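Local coordinates for probable 2-oxoglutarate-dependent dioxygenase At5g05600 (PDB 6LSV), which uses iron, 2-oxoglutarate and oxygen to hydroxylate the plant stress hormone jasmonate to 12-hydroxyjasmonate, with release of succinate and carbon dioxide, at residues P46-E51 against G76-V81. Numbering follows the deposited sequence.
Sequences PIIDLE and GFFQVV
Val81, Gln79 and Ile47 share one face of a short parallel strand pair and bury the most surface between 46-51 and 76-81. Ile47 spans its two partners by using its branches separately. Its CG2 lies against the amide end of Gln79, 3.3 Å from NE2, while CD1 reaches diagonally across to Val81 CG1 at 3.9 Å. The division follows from chi1 of 55°, which tucks CG1 between the backbone N and carbonyl carbon and leaves CG2 beside the N. Gln79, its chain extended with CG anti to the backbone N (chi1 -168°), crosses the CG2 branch at a slant; its OE1 accepts a hydrogen bond from the backbone N of His259. The other methyl of Val81, CG2, lies near Ile48 O and Asp49 CA of the facing backbone.

Between the side chains runs the alternating pattern of a parallel pair. Ile48 N donates to Gln79 O at 2.7 Å, Ile48 O accepts from Val81 N at 2.9 Å, and Leu50 N then donates to Val81 O at 3.1 Å. Ile48 is thus gripped at both its N and its O, and the third bond carries the pairing one residue past strand 47-49. On the reverse face, Leu50 rests its CG on Val80 CB, 3.5 Å away, and Ile48 CG1 meets the Phe78 ring obliquely.

The link joining these strands contains helix 63-74, making a right-handed beta-alpha-beta crossover; Ile48 and Phe78 both pack on that helix, against Ile68 and against Ala71 and Cys72 respectively. Strand 47-49 is the outermost at this end of the large mixed sheet, where the pair extends the double-stranded beta-helix (jelly-roll) core of 2-oxoglutarate-dependent oxygenases, and 77-81 joins it to strand 263-267 through backbone hydrogen bonds between Phe78 and Val265 and between Val80 and Phe263.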
# COMPACT_ATOMS: atom_id res chain seq x y z
N PRO A 46 -17.98 -1.98 5.99
CA PRO A 46 -19.00 -2.71 5.22
C PRO A 46 -18.39 -3.40 4.01
O PRO A 46 -17.56 -2.83 3.30
CB PRO A 46 -19.99 -1.61 4.81
CG PRO A 46 -19.76 -0.49 5.79
CD PRO A 46 -18.30 -0.55 6.12
N ILE A 47 -18.80 -4.65 3.80
CA ILE A 47 -18.18 -5.50 2.79
C ILE A 47 -19.00 -5.49 1.51
O ILE A 47 -20.23 -5.30 1.52
CB ILE A 47 -18.00 -6.95 3.31
CG1 ILE A 47 -19.34 -7.52 3.79
CG2 ILE A 47 -16.95 -7.00 4.41
CD1 ILE A 47 -19.31 -9.01 4.03
N ILE A 48 -18.31 -5.70 0.40
CA ILE A 48 -18.92 -5.76 -0.93
C ILE A 48 -18.79 -7.19 -1.43
O ILE A 48 -17.68 -7.73 -1.52
CB ILE A 48 -18.24 -4.78 -1.90
CG1 ILE A 48 -18.08 -3.40 -1.25
CG2 ILE A 48 -19.03 -4.69 -3.19
CD1 ILE A 48 -19.37 -2.64 -1.07
N ASP A 49 -19.93 -7.80 -1.75
CA ASP A 49 -19.94 -9.14 -2.34
C ASP A 49 -19.68 -8.99 -3.83
O ASP A 49 -20.52 -8.45 -4.57
CB ASP A 49 -21.27 -9.83 -2.06
CG ASP A 49 -21.24 -11.31 -2.40
OD1 ASP A 49 -20.27 -11.76 -3.04
OD2 ASP A 49 -22.20 -12.02 -2.02
N LEU A 50 -18.52 -9.47 -4.28
CA LEU A 50 -18.03 -9.16 -5.62
C LEU A 50 -18.55 -10.09 -6.70
O LEU A 50 -18.59 -9.69 -7.87
CB LEU A 50 -16.51 -9.20 -5.64
CG LEU A 50 -15.79 -8.00 -5.04
CD1 LEU A 50 -14.45 -7.80 -5.73
CD2 LEU A 50 -16.65 -6.75 -5.15
N GLU A 51 -18.94 -11.32 -6.36
CA GLU A 51 -19.50 -12.18 -7.40
C GLU A 51 -20.83 -11.68 -7.95
O GLU A 51 -21.36 -12.30 -8.88
CB GLU A 51 -19.64 -13.60 -6.87
CG GLU A 51 -18.56 -14.52 -7.37
CD GLU A 51 -18.22 -15.60 -6.38
OE1 GLU A 51 -19.07 -15.89 -5.51
OE2 GLU A 51 -17.12 -16.15 -6.49
N GLY A 76 -12.51 6.59 0.23
CA GLY A 76 -11.38 6.17 -0.56
C GLY A 76 -10.92 4.75 -0.32
O GLY A 76 -9.76 4.43 -0.60
N PHE A 77 -11.80 3.89 0.19
CA PHE A 77 -11.47 2.49 0.39
C PHE A 77 -12.75 1.70 0.60
O PHE A 77 -13.76 2.26 1.05
CB PHE A 77 -10.51 2.28 1.58
CG PHE A 77 -11.15 2.53 2.92
CD1 PHE A 77 -11.24 3.82 3.44
CD2 PHE A 77 -11.65 1.47 3.67
CE1 PHE A 77 -11.83 4.04 4.67
CE2 PHE A 77 -12.23 1.70 4.91
CZ PHE A 77 -12.32 2.99 5.41
N PHE A 78 -12.71 0.42 0.26
CA PHE A 78 -13.82 -0.49 0.51
C PHE A 78 -13.27 -1.91 0.64
O PHE A 78 -12.14 -2.20 0.23
CB PHE A 78 -14.89 -0.40 -0.59
CG PHE A 78 -14.39 -0.70 -1.98
CD1 PHE A 78 -13.57 0.20 -2.65
CD2 PHE A 78 -14.76 -1.86 -2.63
CE1 PHE A 78 -13.11 -0.07 -3.92
CE2 PHE A 78 -14.31 -2.13 -3.91
CZ PHE A 78 -13.48 -1.23 -4.56
N GLN A 79 -14.07 -2.78 1.23
CA GLN A 79 -13.67 -4.14 1.55
C GLN A 79 -14.49 -5.12 0.72
O GLN A 79 -15.72 -5.03 0.68
CB GLN A 79 -13.87 -4.41 3.05
CG GLN A 79 -13.22 -5.68 3.56
CD GLN A 79 -13.32 -5.81 5.07
OE1 GLN A 79 -12.42 -6.32 5.72
NE2 GLN A 79 -14.43 -5.33 5.63
N VAL A 80 -13.80 -6.06 0.06
CA VAL A 80 -14.44 -6.97 -0.88
C VAL A 80 -14.31 -8.40 -0.37
O VAL A 80 -13.24 -8.81 0.10
CB VAL A 80 -13.86 -6.84 -2.30
CG1 VAL A 80 -14.01 -5.41 -2.79
CG2 VAL A 80 -12.39 -7.24 -2.34
N VAL A 81 -15.41 -9.15 -0.43
CA VAL A 81 -15.44 -10.58 -0.18
C VAL A 81 -15.88 -11.28 -1.47
O VAL A 81 -16.41 -10.65 -2.39
CB VAL A 81 -16.37 -10.96 0.99
CG1 VAL A 81 -16.00 -10.19 2.25
CG2 VAL A 81 -17.81 -10.70 0.62